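PDB 5IQK: beta-lactamase Rm3 from Uncultured bacterium, which probably hydrolyses the beta-lactam ring of antibiotics with zinc ions at its active site, as a subclass B3 metallo-beta-lactamase. Local coordinates for residues N75-I80 / Y177-N182; D115-H120 / H155-L160; A99-A104 / L133-G138; K29-V34 / S221-A226; D81-L86 / P123-V128. One frame throughout, in Å; residues are numbered along the deposited sequence.

Contact 1 of 5, residues N75-I80 / Y177-N182; sequences NSHGHI and YADSIN. With ZN (zinc ion), chain C.
Asp179 OD1 takes two N-H groups: the ring nitrogen His77 ND1 at 2.6 Å and, in a weak bond, the backbone Ser180 N at 2.7 Å. The bond from His77 is short but bent, 139° at the hydrogen. It uses the syn lone pair of OD1, and the oxygen is tilted from the imidazole plane; ring and carboxylate planes are turned 45° apart. His77 and His79 open the HxHxDH zinc motif of the metallo-beta-lactamase superfamily, here in the loop after strand 70-74. Asp179, just past strand 171-178, is therefore a second-shell residue: it holds ND1 while His77 NE2 binds zinc at 2.1 Å, which fixes the ring about its CB-CG bond. The imidazole reaches both partners because CG lies between the backbone N and the carbonyl carbon (chi1 67°). Ser76 packs against the same carboxylate, its CB 3.3 Å from Asp179 OD1, and CB also meets the edge of the Tyr177 ring. The hydroxyls of Ser76 and Tyr177 both turn to Asp46. Within the loop, Asn75 ND2 donates to His77 O at 2.9 Å. On the metal side, Ser180 OG lies 2.6 Å from a water that also sits beside the zinc.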
# COMPACT_ATOMS: atom_id res chain seq x y z
N ASN A 75 -6.49 -0.17 -3.35
CA ASN A 75 -5.24 0.40 -3.85
C ASN A 75 -4.69 1.44 -2.87
O ASN A 75 -5.45 2.13 -2.19
CB ASN A 75 -5.47 1.03 -5.23
CG ASN A 75 -4.25 1.80 -5.72
OD1 ASN A 75 -4.31 3.02 -5.89
ND2 ASN A 75 -3.15 1.10 -5.92
N SER A 76 -3.36 1.53 -2.79
CA SER A 76 -2.72 2.57 -2.01
C SER A 76 -2.45 3.79 -2.91
O SER A 76 -2.99 4.87 -2.68
CB SER A 76 -1.42 2.07 -1.39
OG SER A 76 -0.57 1.54 -2.40
N HIS A 77 -1.63 3.61 -3.94
CA HIS A 77 -1.47 4.68 -4.94
C HIS A 77 -1.16 4.12 -6.34
O HIS A 77 -0.91 2.92 -6.51
CB HIS A 77 -0.40 5.70 -4.51
CG HIS A 77 1.01 5.19 -4.45
ND1 HIS A 77 1.49 4.45 -3.39
CD2 HIS A 77 2.08 5.40 -5.27
CE1 HIS A 77 2.78 4.18 -3.58
NE2 HIS A 77 3.15 4.74 -4.71
N GLY A 78 -1.17 5.01 -7.33
CA GLY A 78 -1.24 4.63 -8.73
C GLY A 78 0.06 4.29 -9.43
O GLY A 78 0.07 4.05 -10.64
N HIS A 79 1.16 4.27 -8.71
CA HIS A 79 2.42 3.86 -9.32
C HIS A 79 2.39 2.41 -9.73
O HIS A 79 1.73 1.59 -9.09
CB HIS A 79 3.59 4.10 -8.38
CG HIS A 79 4.02 5.53 -8.30
ND1 HIS A 79 4.68 6.03 -7.20
CD2 HIS A 79 3.89 6.57 -9.17
CE1 HIS A 79 4.96 7.31 -7.40
NE2 HIS A 79 4.48 7.66 -8.58
N ILE A 80 3.13 2.09 -10.80
CA ILE A 80 3.14 0.75 -11.38
C ILE A 80 3.51 -0.35 -10.38
O ILE A 80 3.08 -1.49 -10.54
CB ILE A 80 4.10 0.71 -12.61
CG1 ILE A 80 4.02 -0.64 -13.33
CG2 ILE A 80 5.54 1.03 -12.20
CD1 ILE A 80 4.60 -0.62 -14.74
N TYR A 177 -2.54 -0.24 7.00
CA TYR A 177 -1.76 -0.36 5.78
C TYR A 177 -1.41 1.06 5.37
O TYR A 177 -2.30 1.80 4.93
CB TYR A 177 -2.54 -1.08 4.67
CG TYR A 177 -1.71 -1.42 3.44
CD1 TYR A 177 -1.15 -2.69 3.29
CD2 TYR A 177 -1.48 -0.49 2.44
CE1 TYR A 177 -0.40 -3.01 2.18
CE2 TYR A 177 -0.72 -0.80 1.32
CZ TYR A 177 -0.18 -2.06 1.20
OH TYR A 177 0.56 -2.38 0.09
N ALA A 178 -0.16 1.45 5.56
CA ALA A 178 0.25 2.83 5.30
C ALA A 178 0.83 2.98 3.92
O ALA A 178 1.72 2.23 3.52
CB ALA A 178 1.25 3.30 6.34
N ASP A 179 0.32 3.95 3.18
CA ASP A 179 0.87 4.23 1.87
C ASP A 179 2.27 4.80 2.00
O ASP A 179 2.67 5.30 3.06
CB ASP A 179 -0.02 5.21 1.10
CG ASP A 179 0.34 5.26 -0.37
OD1 ASP A 179 1.00 4.30 -0.86
OD2 ASP A 179 -0.02 6.25 -1.02
N SER A 180 3.03 4.72 0.92
CA SER A 180 4.29 5.45 0.80
C SER A 180 4.08 6.92 1.08
O SER A 180 3.13 7.50 0.56
CB SER A 180 4.88 5.29 -0.60
OG SER A 180 5.10 3.93 -0.91
N ILE A 181 4.95 7.51 1.90
CA ILE A 181 4.96 8.95 2.14
C ILE A 181 6.37 9.50 2.00
O ILE A 181 6.71 10.54 2.58
CB ILE A 181 4.40 9.29 3.54
CG1 ILE A 181 5.07 8.43 4.60
CG2 ILE A 181 2.89 9.07 3.57
CD1 ILE A 181 4.73 8.83 6.02
N ASN A 182 7.20 8.80 1.23
CA ASN A 182 8.57 9.24 1.02
C ASN A 182 8.66 10.21 -0.15
O ASN A 182 8.14 9.96 -1.24
CB ASN A 182 9.51 8.03 0.84
CG ASN A 182 9.12 7.11 -0.33
OD1 ASN A 182 7.95 6.92 -0.65
ND2 ASN A 182 10.13 6.51 -0.95
ZN ZN C . 5.07 5.14 -5.39
O HOH W 1 6.09 4.07 -3.29
O HOH W 2 6.34 3.75 -5.59

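Contact 2 of 5, residues D115-H120 / H155-L160; sequences DDPQYH and HTPGGL. With ZN (zinc ion), chain F; ZN (zinc ion), chain C.
His155 and Gln118 meet at the zinc centre of the metallo-beta-lactamase fold, where His155 NE2 binds the ion at 2.0 Å and completes the three-histidine site with His77 and His79. Gln118 OE1 approaches His155 CE1 no closer than 4.0 Å, obliquely to the ring. With the amide and imidazole planes 86° apart, this is van der Waals contact. The imidazole is held at both nitrogens, NE2 by the metal and ND1 by the backbone O of Asn182.

One shell further out, Asp116 OD1 lies alongside the methyl branch of Thr156, 3.5 Å from CG2, the two side chains pointing the same way. The other carboxylate oxygen closes an Asx turn: Asp116 OD2 accepts from Gln118 N at 2.8 Å, close to straight at 160°, through its anti lone pair. OD2 also takes His79 NE2, so a single oxygen ties the turn to another zinc ligand. Asp116 to Tyr119 is a type I turn, as is Thr156 to Gly159 in the other segment.

Prolines fill the remaining interface. Pro117 CG lies 3.4 Å from His155 O, and the two ring carbons Pro117 CD and Pro157 CD are 4.3 Å apart. Beyond them Pro157 CG touches Asp115 twice, 3.5 Å from the carboxylate oxygen OD2 and just as near the backbone O. That carbonyl is buried here without any hydrogen-bond partner in the model; the nearest atom of the other segment to Asp115 O is the apolar Pro157 CG.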
# COMPACT_ATOMS: atom_id res chain seq x y z
N ASP A 115 0.88 15.64 -12.67
CA ASP A 115 1.09 16.01 -11.27
C ASP A 115 1.85 14.96 -10.46
O ASP A 115 2.15 15.17 -9.29
CB ASP A 115 -0.25 16.33 -10.58
CG ASP A 115 -1.32 15.26 -10.79
OD1 ASP A 115 -1.14 14.37 -11.66
OD2 ASP A 115 -2.34 15.31 -10.07
N ASP A 116 2.21 13.84 -11.08
CA ASP A 116 2.94 12.80 -10.35
C ASP A 116 4.42 13.13 -10.32
O ASP A 116 5.00 13.54 -11.34
CB ASP A 116 2.71 11.44 -11.00
CG ASP A 116 3.07 10.29 -10.08
OD1 ASP A 116 2.14 9.64 -9.56
OD2 ASP A 116 4.28 10.03 -9.88
N PRO A 117 5.05 12.99 -9.14
CA PRO A 117 6.49 13.24 -9.07
C PRO A 117 7.30 12.34 -10.01
O PRO A 117 8.43 12.69 -10.36
CB PRO A 117 6.83 12.96 -7.60
CG PRO A 117 5.54 13.24 -6.87
CD PRO A 117 4.45 12.79 -7.81
N GLN A 118 6.71 11.22 -10.45
CA GLN A 118 7.41 10.33 -11.38
C GLN A 118 6.74 10.24 -12.76
O GLN A 118 6.97 9.28 -13.51
CB GLN A 118 7.57 8.95 -10.75
CG GLN A 118 8.34 9.02 -9.45
CD GLN A 118 8.57 7.67 -8.80
OE1 GLN A 118 8.26 7.48 -7.62
NE2 GLN A 118 9.13 6.74 -9.56
N TYR A 119 5.98 11.28 -13.12
CA TYR A 119 5.44 11.40 -14.47
C TYR A 119 6.57 11.33 -15.49
O TYR A 119 7.62 11.89 -15.24
CB TYR A 119 4.69 12.74 -14.61
CG TYR A 119 4.12 12.97 -15.99
CD1 TYR A 119 4.67 13.93 -16.85
CD2 TYR A 119 3.03 12.22 -16.43
CE1 TYR A 119 4.13 14.14 -18.11
CE2 TYR A 119 2.48 12.43 -17.68
CZ TYR A 119 3.04 13.38 -18.52
OH TYR A 119 2.49 13.58 -19.76
N HIS A 120 6.37 10.64 -16.61
CA HIS A 120 7.37 10.56 -17.69
C HIS A 120 8.55 9.67 -17.30
O HIS A 120 9.51 9.56 -18.05
CB HIS A 120 7.89 11.98 -18.07
CG HIS A 120 8.40 12.11 -19.46
ND1 HIS A 120 9.25 13.13 -19.85
CD2 HIS A 120 8.17 11.37 -20.57
CE1 HIS A 120 9.52 13.00 -21.14
NE2 HIS A 120 8.87 11.95 -21.60
N HIS A 155 3.58 11.58 -1.64
CA HIS A 155 4.41 10.77 -2.52
C HIS A 155 3.76 10.73 -3.90
O HIS A 155 4.46 10.71 -4.92
CB HIS A 155 4.60 9.36 -1.91
CG HIS A 155 5.21 8.36 -2.84
ND1 HIS A 155 6.57 8.23 -3.01
CD2 HIS A 155 4.65 7.40 -3.61
CE1 HIS A 155 6.82 7.25 -3.86
NE2 HIS A 155 5.66 6.72 -4.23
N THR A 156 2.43 10.72 -3.92
CA THR A 156 1.62 10.98 -5.12
C THR A 156 0.42 11.80 -4.68
O THR A 156 0.09 11.82 -3.49
CB THR A 156 1.12 9.70 -5.83
OG1 THR A 156 0.18 9.04 -4.98
CG2 THR A 156 2.27 8.75 -6.15
N PRO A 157 -0.25 12.49 -5.62
CA PRO A 157 -1.44 13.27 -5.23
C PRO A 157 -2.57 12.40 -4.76
O PRO A 157 -3.50 12.92 -4.13
CB PRO A 157 -1.83 13.99 -6.52
CG PRO A 157 -0.55 14.11 -7.26
CD PRO A 157 0.18 12.83 -6.99
N GLY A 158 -2.51 11.10 -5.08
CA GLY A 158 -3.64 10.22 -4.80
C GLY A 158 -3.47 9.18 -3.71
O GLY A 158 -4.30 8.29 -3.58
N GLY A 159 -2.42 9.33 -2.90
CA GLY A 159 -2.10 8.34 -1.89
C GLY A 159 -3.22 8.05 -0.91
O GLY A 159 -3.91 8.98 -0.43
N LEU A 160 -3.43 6.77 -0.65
CA LEU A 160 -4.44 6.32 0.31
C LEU A 160 -3.87 5.32 1.32
O LEU A 160 -3.19 4.38 0.94
CB LEU A 160 -5.60 5.64 -0.40
CG LEU A 160 -6.87 6.35 -0.84
CD1 LEU A 160 -7.81 5.25 -1.27
CD2 LEU A 160 -7.45 7.18 0.29
ZN ZN F . 10.07 14.88 -18.75
ZN ZN C . 5.07 5.14 -5.39
O HOH W 1 6.09 4.07 -3.29
O HOH W 2 6.34 3.75 -5.59
O HOH W 3 11.09 14.03 -17.17

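Contact 3 of 5, residues A99-A104 / L133-G138; sequences ASPSAA and LARDGG
Ala99 and Leu133 form a parallel beta bridge, CA to CA 5.4 Å, where strand 96-99 ends beside 131-133, an edge strand of the seven-stranded sheet. Within the two segments the bridge rests on Ala134 N, which donates to Ala99 O at 2.7 Å and nearly straight, 165° at the hydrogen, although the donor stands 49° out of the carbonyl plane; the backbone of Ala99 also pairs with Arg132. The CA-H of Leu133 points at the same Ala99 O. One residue on, the direction reverses: Ser100 CA approaches Ala134 O at 3.4 Å, its C-H aimed well at the oxygen.

Past Ser100 the chain turns into helix 101-109. Ser100 is the N-cap, and its OG accepts from Ala103 N at 2.9 Å; the hydroxyl can reach forward over the first turn because it stands between the backbone N and the carbonyl carbon (chi1 69°). The same OG is hydrogen-bonded to Gly158 O.

The first turn of the helix rests on Leu133. One methyl branch does the touching, with CD2 3.6 Å from Ala104 CB and somewhat farther from Pro101 CA. Arg135, its chain extended from CG to NE, reaches the CG corner of the proline ring, and NH1 comes within 3.4 Å of Pro101 CG. Ala134 turns its methyl toward Leu160 and Trp162 of the second sheet.

Since one strong backbone bond, two CA-H...O contacts and a few methyl contacts make up the interface, its register is set by the main chain. The guanidinium of Arg135 touches only the carbon skeleton of Pro101 here, so it adds van der Waals contact and no polar bond across the two segments.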
# COMPACT_ATOMS: atom_id res chain seq x y z
N ALA A 99 -10.04 2.89 -5.18
CA ALA A 99 -8.87 3.77 -5.21
C ALA A 99 -9.33 5.20 -5.06
O ALA A 99 -10.51 5.50 -5.30
CB ALA A 99 -8.10 3.59 -6.50
N SER A 100 -8.41 6.09 -4.71
CA SER A 100 -8.75 7.51 -4.60
C SER A 100 -9.14 8.07 -5.96
O SER A 100 -8.79 7.50 -6.99
CB SER A 100 -7.57 8.30 -4.03
OG SER A 100 -6.51 8.35 -4.97
N PRO A 101 -9.88 9.18 -5.97
CA PRO A 101 -10.22 9.82 -7.25
C PRO A 101 -8.98 10.07 -8.10
O PRO A 101 -8.98 9.80 -9.30
CB PRO A 101 -10.88 11.12 -6.82
CG PRO A 101 -11.54 10.76 -5.52
CD PRO A 101 -10.58 9.81 -4.84
N SER A 102 -7.90 10.53 -7.47
CA SER A 102 -6.68 10.81 -8.22
C SER A 102 -5.99 9.51 -8.69
O SER A 102 -5.62 9.40 -9.86
CB SER A 102 -5.71 11.65 -7.39
OG SER A 102 -4.47 11.78 -8.06
N ALA A 103 -5.82 8.54 -7.80
CA ALA A 103 -5.19 7.28 -8.19
C ALA A 103 -6.01 6.56 -9.27
O ALA A 103 -5.47 5.92 -10.17
CB ALA A 103 -4.99 6.36 -6.97
N ALA A 104 -7.34 6.68 -9.19
CA ALA A 104 -8.21 5.99 -10.13
C ALA A 104 -7.99 6.47 -11.55
O ALA A 104 -8.20 5.73 -12.51
CB ALA A 104 -9.67 6.17 -9.74
N LEU A 133 -14.65 4.73 -6.30
CA LEU A 133 -13.81 5.78 -5.73
C LEU A 133 -13.82 5.73 -4.20
O LEU A 133 -14.89 5.62 -3.58
CB LEU A 133 -14.28 7.15 -6.22
CG LEU A 133 -14.17 7.31 -7.74
CD1 LEU A 133 -14.60 8.71 -8.16
CD2 LEU A 133 -12.75 7.04 -8.19
N ALA A 134 -12.63 5.80 -3.61
CA ALA A 134 -12.46 5.81 -2.16
C ALA A 134 -12.02 7.19 -1.70
O ALA A 134 -10.90 7.62 -1.98
CB ALA A 134 -11.45 4.76 -1.73
N ARG A 135 -12.90 7.89 -0.99
CA ARG A 135 -12.58 9.22 -0.51
C ARG A 135 -12.16 9.11 0.95
O ARG A 135 -12.40 8.08 1.60
CB ARG A 135 -13.80 10.13 -0.65
CG ARG A 135 -14.33 10.13 -2.07
CD ARG A 135 -15.41 11.17 -2.30
NE ARG A 135 -15.95 11.05 -3.65
CZ ARG A 135 -15.44 11.66 -4.72
NH1 ARG A 135 -14.38 12.45 -4.60
NH2 ARG A 135 -16.01 11.49 -5.90
N ASP A 136 -11.56 10.17 1.48
CA ASP A 136 -11.13 10.20 2.87
C ASP A 136 -12.28 9.89 3.83
O ASP A 136 -13.36 10.49 3.75
CB ASP A 136 -10.52 11.57 3.19
CG ASP A 136 -9.92 11.63 4.58
OD1 ASP A 136 -8.94 10.91 4.84
OD2 ASP A 136 -10.43 12.41 5.42
N GLY A 137 -12.07 8.92 4.70
CA GLY A 137 -13.07 8.52 5.66
C GLY A 137 -14.09 7.54 5.10
O GLY A 137 -15.02 7.17 5.79
N GLY A 138 -13.91 7.15 3.84
CA GLY A 138 -14.82 6.21 3.20
C GLY A 138 -14.71 4.84 3.83
O GLY A 138 -13.60 4.34 4.03

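Contact 4 of 5, residues K29-V34 / S221-A226; sequences KGLSSV and SAHPEA. With ZN (zinc ion), chain D.
The second zinc site of this metallo-beta-lactamase takes its last protein ligand, His223, from the loop after strand 218-221, and the loop 29-34 packs against that histidine. His223 NE2 binds the metal at 2.0 Å, alongside Asp81 and His82. Leu31 runs beside the imidazole, pointing the same way, and its CD2 branch lies 3.7 Å from His223 CE1. The rings of His223 and Trp10 meet edge-to-face.

Two bonds lock the backbones together, both from Ser32. Its N donates to Ala222 O at 2.9 Å, 163° at the hydrogen, while its hydroxyl OG donates to Ser221 O at 2.7 Å. Consecutive carbonyls are thus gripped by one residue. The hydroxyl turns to its acceptor because OG sits beside the backbone N, anti to the carbonyl carbon (chi1 -63°). Pro224 closes over this pair, bringing CD to 3.3 Å from Ser32 OG and also packing on the Gly30 peptide.

Within 221-226, Ser221 OG donates to His223 O; Ala226 N reaches the same oxygen from the opposite face of its plane. Two donors thus satisfy the carbonyl of the zinc ligand itself.

A water links the two segments at the other ring nitrogen. It lies in the imidazole plane and accepts from His223 ND1 at 2.7 Å. With its own protons it donates to Gly30 O at 2.6 Å and to Glu225 OE1 at 2.8 Å.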
# COMPACT_ATOMS: atom_id res chain seq x y z
N LYS A 29 9.21 -9.46 -1.62
CA LYS A 29 10.25 -8.97 -0.72
C LYS A 29 10.27 -7.44 -0.62
O LYS A 29 10.66 -6.89 0.42
CB LYS A 29 11.62 -9.48 -1.17
CG LYS A 29 12.63 -9.53 -0.04
CD LYS A 29 12.26 -10.60 0.98
CE LYS A 29 12.62 -12.00 0.48
NZ LYS A 29 12.19 -13.06 1.42
N GLY A 30 9.88 -6.74 -1.68
CA GLY A 30 9.99 -5.29 -1.68
C GLY A 30 8.70 -4.54 -1.93
O GLY A 30 8.72 -3.30 -2.00
N LEU A 31 7.59 -5.28 -2.06
CA LEU A 31 6.28 -4.70 -2.36
C LEU A 31 5.19 -5.43 -1.58
O LEU A 31 5.05 -6.65 -1.73
CB LEU A 31 5.98 -4.78 -3.85
CG LEU A 31 6.96 -4.07 -4.79
CD1 LEU A 31 6.69 -4.49 -6.23
CD2 LEU A 31 6.83 -2.57 -4.62
N SER A 32 4.39 -4.71 -0.79
CA SER A 32 3.41 -5.38 0.06
C SER A 32 2.12 -5.69 -0.67
O SER A 32 1.73 -4.99 -1.61
CB SER A 32 3.11 -4.55 1.31
OG SER A 32 4.27 -4.39 2.11
N SER A 33 1.50 -6.78 -0.27
CA SER A 33 0.12 -7.09 -0.61
C SER A 33 -0.45 -7.79 0.61
O SER A 33 0.24 -8.60 1.22
CB SER A 33 0.02 -7.97 -1.86
OG SER A 33 -1.34 -8.21 -2.18
N VAL A 34 -1.68 -7.45 1.00
CA VAL A 34 -2.24 -7.95 2.25
C VAL A 34 -3.64 -8.53 2.01
O VAL A 34 -4.47 -7.91 1.32
CB VAL A 34 -2.30 -6.82 3.33
CG1 VAL A 34 -3.14 -7.25 4.54
CG2 VAL A 34 -0.88 -6.44 3.77
N SER A 221 3.61 -1.31 5.80
CA SER A 221 3.85 -0.22 4.84
C SER A 221 3.88 -0.75 3.41
O SER A 221 4.31 -1.88 3.16
CB SER A 221 5.16 0.51 5.16
OG SER A 221 6.20 -0.44 5.33
N ALA A 222 3.45 0.08 2.46
CA ALA A 222 3.35 -0.30 1.05
C ALA A 222 4.68 -0.88 0.55
O ALA A 222 4.68 -1.86 -0.20
CB ALA A 222 2.93 0.91 0.21
N HIS A 223 5.79 -0.30 0.99
CA HIS A 223 7.10 -0.94 0.82
C HIS A 223 7.46 -1.52 2.19
O HIS A 223 7.71 -0.77 3.13
CB HIS A 223 8.16 0.06 0.33
CG HIS A 223 8.01 0.45 -1.11
ND1 HIS A 223 8.85 -0.02 -2.10
CD2 HIS A 223 7.11 1.26 -1.72
CE1 HIS A 223 8.46 0.48 -3.27
NE2 HIS A 223 7.42 1.27 -3.06
N PRO A 224 7.46 -2.87 2.32
CA PRO A 224 7.48 -3.53 3.64
C PRO A 224 8.70 -3.18 4.50
O PRO A 224 8.52 -3.06 5.71
CB PRO A 224 7.45 -5.03 3.29
CG PRO A 224 7.92 -5.12 1.88
CD PRO A 224 7.42 -3.85 1.22
N GLU A 225 9.89 -3.00 3.93
CA GLU A 225 11.05 -2.69 4.75
C GLU A 225 10.92 -1.34 5.46
O GLU A 225 11.61 -1.10 6.45
CB GLU A 225 12.34 -2.71 3.91
CG GLU A 225 12.19 -3.24 2.51
CD GLU A 225 11.46 -2.27 1.59
OE1 GLU A 225 10.50 -2.69 0.93
OE2 GLU A 225 11.86 -1.08 1.54
N ALA A 226 10.04 -0.47 4.96
CA ALA A 226 9.84 0.84 5.61
C ALA A 226 9.13 0.69 6.96
O ALA A 226 9.03 1.64 7.73
CB ALA A 226 9.06 1.78 4.71
ZN ZN D . 6.13 1.99 -4.45
O HOH W 4 10.81 -1.83 -1.76
O HOH W 1 6.09 4.07 -3.29
O HOH W 2 6.34 3.75 -5.59

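Contact 5 of 5, residues D81-L86 / P123-V128; sequences DHAGGL and PKYPPV. With ZN (zinc ion), chain D.
One face of the Tyr125 ring is laid against the backbone at Ala83 and Gly84: Gly84 N stands 4.2 Å above the ring plane, offset toward the rim, and Ala83 C lies over the same face. Gly84 CA is 3.9 Å from Tyr125 CD1, so the peptide packs on the ring with no side chain between them. At the hydroxyl end, Ala83 CB touches both Tyr125 CZ, at 3.7 Å, and Tyr125 OH, at 3.5 Å. The phenol is brought over the Ala83-Gly84 backbone by a first torsion that wedges CG between the backbone N and the carbonyl carbon (chi1 59°), and its OH is held by a hydrogen bond with Gly78 O. The other flat group, the His82 imidazole, has water 2 at its edge, in the ring plane.

Asp81 and His82 are the last two residues of the HxHxDH motif, and both bind the second zinc: Asp81 OD2 and His82 NE2 each lie 2.0 Å from the metal. Tyr125 packs on the residues that follow this pair in the chain, Ala83 and Gly84, and a type I turn runs from Ala83 to Leu86.

Beyond the turn, Leu86 CB meets the CG2 branch of Val128 at 3.7 Å, and Leu107 of helix 101-109 borders Ala83, Leu86 and Tyr125. Pro126 adds a ring carbon, its CD 3.8 Å from Gly84 O.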
# COMPACT_ATOMS: atom_id res chain seq x y z
N ASP A 81 4.31 -0.04 -9.36
CA ASP A 81 4.74 -1.09 -8.44
C ASP A 81 3.70 -1.42 -7.37
O ASP A 81 3.96 -2.28 -6.52
CB ASP A 81 6.08 -0.72 -7.77
CG ASP A 81 6.03 0.62 -7.05
OD1 ASP A 81 5.44 1.56 -7.62
OD2 ASP A 81 6.59 0.75 -5.93
N HIS A 82 2.54 -0.75 -7.41
CA HIS A 82 1.41 -1.08 -6.52
C HIS A 82 0.15 -1.37 -7.32
O HIS A 82 -0.73 -2.14 -6.89
CB HIS A 82 1.18 0.06 -5.51
CG HIS A 82 2.42 0.43 -4.74
ND1 HIS A 82 2.83 -0.26 -3.62
CD2 HIS A 82 3.39 1.34 -4.99
CE1 HIS A 82 3.97 0.23 -3.19
NE2 HIS A 82 4.34 1.21 -4.00
N ALA A 83 0.05 -0.77 -8.50
CA ALA A 83 -1.16 -0.87 -9.31
C ALA A 83 -0.99 -1.74 -10.54
O ALA A 83 -1.98 -2.10 -11.17
CB ALA A 83 -1.63 0.55 -9.72
N GLY A 84 0.26 -2.08 -10.88
CA GLY A 84 0.55 -2.83 -12.09
C GLY A 84 -0.08 -4.22 -12.16
O GLY A 84 -0.43 -4.70 -13.24
N GLY A 85 -0.23 -4.86 -11.01
CA GLY A 85 -0.79 -6.21 -10.98
C GLY A 85 -2.30 -6.21 -10.85
O GLY A 85 -2.93 -7.27 -10.86
N LEU A 86 -2.90 -5.03 -10.72
CA LEU A 86 -4.33 -4.94 -10.41
C LEU A 86 -5.27 -5.47 -11.49
O LEU A 86 -6.26 -6.12 -11.17
CB LEU A 86 -4.71 -3.50 -10.11
CG LEU A 86 -4.17 -2.94 -8.81
CD1 LEU A 86 -4.61 -1.48 -8.66
CD2 LEU A 86 -4.68 -3.79 -7.65
N PRO A 123 7.00 3.10 -16.60
CA PRO A 123 6.35 2.46 -17.74
C PRO A 123 4.83 2.47 -17.62
O PRO A 123 4.31 2.59 -16.50
CB PRO A 123 6.86 1.01 -17.70
CG PRO A 123 8.02 1.01 -16.72
CD PRO A 123 7.73 2.13 -15.77
N LYS A 124 4.12 2.34 -18.74
CA LYS A 124 2.67 2.12 -18.69
C LYS A 124 2.40 0.73 -18.12
O LYS A 124 3.26 -0.15 -18.21
CB LYS A 124 2.05 2.25 -20.08
CG LYS A 124 2.25 3.61 -20.73
CD LYS A 124 1.67 3.67 -22.14
CE LYS A 124 2.03 4.99 -22.81
NZ LYS A 124 1.24 5.27 -24.05
N TYR A 125 1.21 0.53 -17.55
CA TYR A 125 0.82 -0.79 -17.05
C TYR A 125 -0.64 -1.11 -17.45
O TYR A 125 -1.36 -0.23 -17.94
CB TYR A 125 1.01 -0.87 -15.52
CG TYR A 125 0.24 0.15 -14.69
CD1 TYR A 125 -1.09 -0.06 -14.34
CD2 TYR A 125 0.87 1.29 -14.21
CE1 TYR A 125 -1.79 0.86 -13.56
CE2 TYR A 125 0.19 2.23 -13.43
CZ TYR A 125 -1.14 2.00 -13.11
OH TYR A 125 -1.82 2.92 -12.33
N PRO A 126 -1.08 -2.37 -17.26
CA PRO A 126 -2.44 -2.71 -17.71
C PRO A 126 -3.54 -1.89 -17.03
O PRO A 126 -3.60 -1.84 -15.81
CB PRO A 126 -2.56 -4.19 -17.33
CG PRO A 126 -1.16 -4.69 -17.38
CD PRO A 126 -0.34 -3.57 -16.83
N PRO A 127 -4.39 -1.24 -17.84
CA PRO A 127 -5.46 -0.41 -17.27
C PRO A 127 -6.47 -1.22 -16.45
O PRO A 127 -6.80 -2.35 -16.82
CB PRO A 127 -6.13 0.20 -18.52
CG PRO A 127 -5.07 0.13 -19.58
CD PRO A 127 -4.36 -1.17 -19.31
N VAL A 128 -6.96 -0.64 -15.37
CA VAL A 128 -7.96 -1.31 -14.54
C VAL A 128 -9.32 -0.89 -15.04
O VAL A 128 -9.60 0.31 -15.17
CB VAL A 128 -7.81 -0.96 -13.05
CG1 VAL A 128 -8.89 -1.68 -12.26
CG2 VAL A 128 -6.42 -1.36 -12.56
ZN ZN D . 6.13 1.99 -4.45
O HOH W 2 6.34 3.75 -5.59
O HOH W 5 -3.15 -3.20 -13.45
O HOH W 1 6.09 4.07 -3.29

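In the fold
Contacts 1, 2, 4 and 5 surround the two-zinc centre, where contacts 1 and 2 share one zinc and contacts 4 and 5 the other; two waters belong to all four. Contact 1 is the most central, its centre 9 Å from contact 2, 10 Å from contact 4 and 13 Å from contact 5. Contact 3 lies outside the site, at the edge of the seven-stranded sheet, about 21 Å from contact 4 between centres. Along the chain the other four contacts are nested inside the loop closed by contact 4, and contacts 2, 3 and 5 cross one another. Metal ligands from loops far apart in sequence are thus gathered at the ends of both sheets.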